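Local coordinates for protein (atp-binding domain of protein MJ0577) (Methanocaldococcus jannaschii, PDB 1MJH), which binds ATP and a manganese ion as a homodimeric member of the universal stress protein family, at residues E34-R45 against F97-P108. Residues are numbered along the deposited sequence; the frame is centred on the assembly and turned at random.
Sequences EEVILLHVIDER and FKVKDIIVVGIP. With ATP (adenosine-5'-triphosphate), chain F.
Val41 and Pro108 meet beside the adenine of ATP: Val41 CG1 lies 3.8 Å from Pro108 CG, and that proline carbon also reaches the base at N6. The backbone of Val41 reads the adenine edge twice, its N donating to ATP N1 at 3.0 Å and its O accepting from ATP N6 in an almost straight bond (174°). Both groups are available because parallel strands 35-43 and 98-106 pair through the alternate residues Val36, Leu38, His40 and Ile42, leaving the N and O of Val41 turned to the other edge of the strand, where the adenine lies. Ten backbone hydrogen bonds join the segments, from Lys98 N on Glu34 O through to Glu44 N on Gly106 O. At the strand ends, Asp43 OD1 caps the following helix through Arg45 N (2.8 Å), while Asp43 OD2 forms a salt bridge with Arg45 NH2 (3.1 Å); Ile107 CG2 covers one guanidinium face, though the Arg45 side chain is poorly ordered and this grip less certain than the cap. An asparagine in place of Asp43 would probably leave the Arg45 guanidinium without its charged mate and freer to swing off Ile107. At the far end, with Val36 CG1 anti to the backbone N (chi1 176°), CG2 sits over the Phe97 ring, 3.6 Å from its centroid. Leu39 CD1 bridges Ile102 CG2 (3.6 Å) and Val104 CG1 on one face of the sheet; Ile42 packs against Ile103 and Val105 on the other. In this HUP-type alpha/beta fold, strand 98-106 is outermost within the chain, and strand 35-43 is hydrogen-bonded on its other side to strand 7-11. Helix 66-95 covers Leu38, Ile42 and Val99, whereas helix 108-118 packs on Leu39, Val41 and Val104 across the sheet.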
loop_
_atom_site.group_PDB
_atom_site.type_symbol
_atom_site.label_atom_id
_atom_site.label_comp_id
_atom_site.label_asym_id
_atom_site.label_seq_id
_atom_site.Cartn_x
_atom_site.Cartn_y
_atom_site.Cartn_z
ATOM N N GLU B 34 -5.583 6.881 -18.306
ATOM C CA GLU B 34 -5.413 6.988 -16.863
ATOM C C GLU B 34 -4.930 8.374 -16.433
ATOM O O GLU B 34 -4.483 9.201 -17.236
ATOM C CB GLU B 34 -4.499 5.972 -16.200
ATOM C CG GLU B 34 -4.874 4.551 -16.039
ATOM C CD GLU B 34 -4.300 3.555 -17.022
ATOM O OE1 GLU B 34 -3.265 3.853 -17.661
ATOM O OE2 GLU B 34 -4.932 2.466 -17.091
ATOM N N GLU B 35 -5.212 8.641 -15.150
ATOM C CA GLU B 35 -4.970 10.009 -14.698
ATOM C C GLU B 35 -4.188 10.031 -13.387
ATOM O O GLU B 35 -4.431 9.139 -12.592
ATOM C CB GLU B 35 -6.349 10.629 -14.461
ATOM C CG GLU B 35 -6.301 12.087 -14.062
ATOM C CD GLU B 35 -7.633 12.762 -14.430
ATOM O OE1 GLU B 35 -8.670 12.095 -14.454
ATOM O OE2 GLU B 35 -7.583 13.976 -14.700
ATOM N N VAL B 36 -3.287 10.982 -13.255
ATOM C CA VAL B 36 -2.590 11.136 -11.970
ATOM C C VAL B 36 -2.947 12.471 -11.359
ATOM O O VAL B 36 -2.830 13.542 -12.009
ATOM C CB VAL B 36 -1.052 11.011 -12.091
ATOM C CG1 VAL B 36 -0.391 11.276 -10.732
ATOM C CG2 VAL B 36 -0.720 9.623 -12.591
ATOM N N ILE B 37 -3.316 12.511 -10.077
ATOM C CA ILE B 37 -3.431 13.701 -9.283
ATOM C C ILE B 37 -2.063 13.928 -8.610
ATOM O O ILE B 37 -1.713 13.089 -7.792
ATOM C CB ILE B 37 -4.527 13.652 -8.199
ATOM C CG1 ILE B 37 -5.856 13.191 -8.756
ATOM C CG2 ILE B 37 -4.655 15.029 -7.527
ATOM C CD1 ILE B 37 -6.338 13.862 -10.045
ATOM N N LEU B 38 -1.312 14.946 -9.080
ATOM C CA LEU B 38 0.037 15.118 -8.509
ATOM C C LEU B 38 -0.007 16.188 -7.471
ATOM O O LEU B 38 -0.418 17.346 -7.745
ATOM C CB LEU B 38 0.954 15.497 -9.718
ATOM C CG LEU B 38 2.324 16.031 -9.277
ATOM C CD1 LEU B 38 3.176 14.854 -8.736
ATOM C CD2 LEU B 38 3.090 16.601 -10.484
ATOM N N LEU B 39 0.269 15.802 -6.227
ATOM C CA LEU B 39 0.035 16.722 -5.116
ATOM C C LEU B 39 1.229 17.029 -4.249
ATOM O O LEU B 39 1.884 16.088 -3.833
ATOM C CB LEU B 39 -1.076 16.040 -4.245
ATOM C CG LEU B 39 -1.332 16.745 -2.923
ATOM C CD1 LEU B 39 -1.901 18.162 -3.105
ATOM C CD2 LEU B 39 -2.377 15.918 -2.126
ATOM N N HIS B 40 1.520 18.307 -3.979
ATOM C CA HIS B 40 2.491 18.693 -2.975
ATOM C C HIS B 40 1.835 19.605 -1.941
ATOM O O HIS B 40 1.056 20.502 -2.350
ATOM C CB HIS B 40 3.744 19.391 -3.596
ATOM C CG HIS B 40 4.697 19.787 -2.507
ATOM N ND1 HIS B 40 5.013 21.048 -2.089
ATOM C CD2 HIS B 40 5.436 19.021 -1.712
ATOM C CE1 HIS B 40 5.905 21.004 -1.096
ATOM N NE2 HIS B 40 6.190 19.732 -0.829
ATOM N N VAL B 41 2.071 19.280 -0.675
ATOM C CA VAL B 41 1.515 20.096 0.408
ATOM C C VAL B 41 2.644 20.888 1.032
ATOM O O VAL B 41 3.586 20.380 1.652
ATOM C CB VAL B 41 0.847 19.281 1.540
ATOM C CG1 VAL B 41 0.238 20.156 2.640
ATOM C CG2 VAL B 41 -0.249 18.442 0.916
ATOM N N ILE B 42 2.454 22.235 1.019
ATOM C CA ILE B 42 3.324 23.067 1.851
ATOM C C ILE B 42 2.896 23.031 3.308
ATOM O O ILE B 42 1.755 23.411 3.617
ATOM C CB ILE B 42 3.242 24.558 1.402
ATOM C CG1 ILE B 42 3.515 24.622 -0.093
ATOM C CG2 ILE B 42 4.204 25.425 2.197
ATOM C CD1 ILE B 42 4.805 24.019 -0.550
ATOM N N ASP B 43 3.719 22.486 4.220
ATOM C CA ASP B 43 3.306 22.330 5.602
ATOM C C ASP B 43 3.080 23.701 6.249
ATOM O O ASP B 43 4.048 24.462 6.356
ATOM C CB ASP B 43 4.370 21.535 6.362
ATOM C CG ASP B 43 3.884 21.090 7.730
ATOM O OD1 ASP B 43 2.995 21.769 8.288
ATOM O OD2 ASP B 43 4.376 20.065 8.230
ATOM N N GLU B 44 1.865 23.979 6.678
ATOM C CA GLU B 44 1.577 25.238 7.364
ATOM C C GLU B 44 2.172 25.324 8.767
ATOM O O GLU B 44 2.332 26.438 9.277
ATOM C CB GLU B 44 0.059 25.416 7.548
ATOM C CG GLU B 44 -0.476 24.370 8.528
ATOM C CD GLU B 44 -1.956 24.496 8.805
ATOM O OE1 GLU B 44 -2.731 24.639 7.833
ATOM O OE2 GLU B 44 -2.312 24.435 9.996
ATOM N N ARG B 45 2.364 24.202 9.450
ATOM C CA ARG B 45 2.902 24.186 10.807
ATOM C C ARG B 45 4.341 24.686 10.816
ATOM O O ARG B 45 4.758 25.424 11.701
ATOM C CB ARG B 45 2.810 22.790 11.421
ATOM C CG ARG B 45 1.388 22.239 11.461
ATOM C CD ARG B 45 1.381 20.780 11.907
ATOM N NE ARG B 45 2.026 19.931 10.913
ATOM C CZ ARG B 45 2.189 18.618 10.983
ATOM N NH1 ARG B 45 1.749 17.938 12.031
ATOM N NH2 ARG B 45 2.801 17.991 9.985
ATOM N N PHE B 97 -0.068 9.638 -19.185
ATOM C CA PHE B 97 -1.085 10.047 -18.218
ATOM C C PHE B 97 -1.604 11.458 -18.497
ATOM O O PHE B 97 -0.868 12.364 -18.869
ATOM C CB PHE B 97 -0.557 10.092 -16.772
ATOM C CG PHE B 97 -0.265 8.787 -16.097
ATOM C CD1 PHE B 97 -1.263 7.979 -15.655
ATOM C CD2 PHE B 97 1.065 8.427 -15.871
ATOM C CE1 PHE B 97 -1.025 6.777 -14.977
ATOM C CE2 PHE B 97 1.325 7.227 -15.226
ATOM C CZ PHE B 97 0.302 6.431 -14.782
ATOM N N LYS B 98 -2.851 11.664 -18.015
ATOM C CA LYS B 98 -3.356 13.031 -17.861
ATOM C C LYS B 98 -2.961 13.425 -16.445
ATOM O O LYS B 98 -3.170 12.603 -15.539
ATOM C CB LYS B 98 -4.879 13.108 -17.990
ATOM C CG LYS B 98 -5.495 14.489 -17.858
ATOM C CD LYS B 98 -7.022 14.292 -17.833
ATOM C CE LYS B 98 -7.782 15.604 -17.791
ATOM N NZ LYS B 98 -9.257 15.360 -17.830
ATOM N N VAL B 99 -2.442 14.616 -16.214
ATOM C CA VAL B 99 -1.993 14.991 -14.884
ATOM C C VAL B 99 -2.627 16.280 -14.388
ATOM O O VAL B 99 -2.559 17.328 -15.059
ATOM C CB VAL B 99 -0.445 15.213 -14.883
ATOM C CG1 VAL B 99 0.003 15.654 -13.482
ATOM C CG2 VAL B 99 0.323 14.030 -15.438
ATOM N N LYS B 100 -3.212 16.190 -13.194
ATOM C CA LYS B 100 -3.735 17.363 -12.530
ATOM C C LYS B 100 -2.782 17.697 -11.386
ATOM O O LYS B 100 -2.758 16.991 -10.361
ATOM C CB LYS B 100 -5.114 17.129 -11.924
ATOM C CG LYS B 100 -5.665 18.367 -11.211
ATOM C CD LYS B 100 -7.112 18.201 -10.741
ATOM C CE LYS B 100 -7.591 19.433 -9.992
ATOM N NZ LYS B 100 -9.008 19.291 -9.506
ATOM N N ASP B 101 -2.043 18.805 -11.568
ATOM C CA ASP B 101 -1.083 19.149 -10.504
ATOM C C ASP B 101 -1.656 20.117 -9.492
ATOM O O ASP B 101 -2.323 21.132 -9.813
ATOM C CB ASP B 101 0.208 19.693 -11.117
ATOM C CG ASP B 101 -0.056 20.813 -12.117
ATOM O OD1 ASP B 101 -0.942 20.686 -12.965
ATOM O OD2 ASP B 101 0.679 21.817 -12.045
ATOM N N ILE B 102 -1.523 19.817 -8.212
ATOM C CA ILE B 102 -1.989 20.637 -7.102
ATOM C C ILE B 102 -0.925 20.966 -6.080
ATOM O O ILE B 102 -0.202 20.096 -5.572
ATOM C CB ILE B 102 -3.139 19.874 -6.364
ATOM C CG1 ILE B 102 -4.276 19.533 -7.328
ATOM C CG2 ILE B 102 -3.624 20.647 -5.144
ATOM C CD1 ILE B 102 -5.316 18.570 -6.742
ATOM N N ILE B 103 -0.776 22.240 -5.709
ATOM C CA ILE B 103 0.055 22.707 -4.637
ATOM C C ILE B 103 -0.867 23.405 -3.636
ATOM O O ILE B 103 -1.654 24.261 -4.041
ATOM C CB ILE B 103 1.191 23.663 -5.001
ATOM C CG1 ILE B 103 2.132 22.984 -6.006
ATOM C CG2 ILE B 103 1.938 24.164 -3.777
ATOM C CD1 ILE B 103 3.052 23.982 -6.685
ATOM N N VAL B 104 -0.833 22.972 -2.387
ATOM C CA VAL B 104 -1.726 23.560 -1.402
ATOM C C VAL B 104 -0.995 23.750 -0.086
ATOM O O VAL B 104 -0.051 22.999 0.201
ATOM C CB VAL B 104 -2.970 22.678 -1.246
ATOM C CG1 VAL B 104 -2.552 21.304 -0.700
ATOM C CG2 VAL B 104 -4.060 23.287 -0.371
ATOM N N VAL B 105 -1.311 24.817 0.636
ATOM C CA VAL B 105 -0.690 25.057 1.944
ATOM C C VAL B 105 -1.593 24.391 2.976
ATOM O O VAL B 105 -2.815 24.601 2.993
ATOM C CB VAL B 105 -0.531 26.564 2.303
ATOM C CG1 VAL B 105 0.043 26.713 3.718
ATOM C CG2 VAL B 105 0.384 27.301 1.339
ATOM N N GLY B 106 -1.033 23.596 3.900
ATOM C CA GLY B 106 -1.905 22.963 4.889
ATOM C C GLY B 106 -1.149 21.848 5.643
ATOM O O GLY B 106 0.064 21.925 5.722
ATOM N N ILE B 107 -1.887 21.030 6.341
ATOM C CA ILE B 107 -1.263 19.907 7.076
ATOM C C ILE B 107 -1.160 18.762 6.065
ATOM O O ILE B 107 -2.178 18.276 5.592
ATOM C CB ILE B 107 -2.186 19.567 8.256
ATOM C CG1 ILE B 107 -2.393 20.762 9.211
ATOM C CG2 ILE B 107 -1.539 18.427 9.044
ATOM C CD1 ILE B 107 -3.351 20.465 10.352
ATOM N N PRO B 108 0.035 18.233 5.753
ATOM C CA PRO B 108 0.159 17.239 4.696
ATOM C C PRO B 108 -0.758 16.050 4.834
ATOM O O PRO B 108 -1.476 15.708 3.866
ATOM C CB PRO B 108 1.640 16.819 4.791
ATOM C CG PRO B 108 2.261 18.183 5.137
ATOM C CD PRO B 108 1.344 18.731 6.237
HETATM P PG ATP F . 8.162 12.568 9.238
HETATM O O1G ATP F . 7.141 11.861 10.059
HETATM O O2G ATP F . 7.512 13.570 8.459
HETATM O O3G ATP F . 9.258 13.130 10.041
HETATM P PB ATP F . 9.315 11.248 6.862
HETATM O O1B ATP F . 10.492 10.372 6.818
HETATM O O2B ATP F . 9.622 12.559 6.279
HETATM O O3B ATP F . 8.788 11.359 8.342
HETATM P PA ATP F . 6.674 11.025 5.496
HETATM O O1A ATP F . 5.667 10.298 6.229
HETATM O O2A ATP F . 6.595 12.446 5.485
HETATM O O3A ATP F . 8.136 10.533 6.062
HETATM O "O5'" ATP F . 6.870 10.651 3.976
HETATM C "C5'" ATP F . 6.080 9.547 3.464
HETATM C "C4'" ATP F . 5.494 9.935 2.120
HETATM O "O4'" ATP F . 4.435 10.941 2.378
HETATM C "C3'" ATP F . 6.412 10.636 1.131
HETATM O "O3'" ATP F . 7.255 9.728 0.407
HETATM C "C2'" ATP F . 5.366 11.354 0.242
HETATM O "O2'" ATP F . 4.801 10.399 -0.679
HETATM C "C1'" ATP F . 4.334 11.807 1.307
HETATM N N9 ATP F . 4.520 13.182 1.751
HETATM C C8 ATP F . 5.164 13.650 2.843
HETATM N N7 ATP F . 5.074 14.957 2.999
HETATM C C5 ATP F . 4.395 15.364 1.951
HETATM C C6 ATP F . 4.001 16.638 1.579
HETATM N N6 ATP F . 4.334 17.701 2.313
HETATM N N1 ATP F . 3.301 16.746 0.454
HETATM C C2 ATP F . 2.946 15.644 -0.284
HETATM N N3 ATP F . 3.274 14.371 -0.000
HETATM C C4 ATP F . 4.024 14.351 1.126
#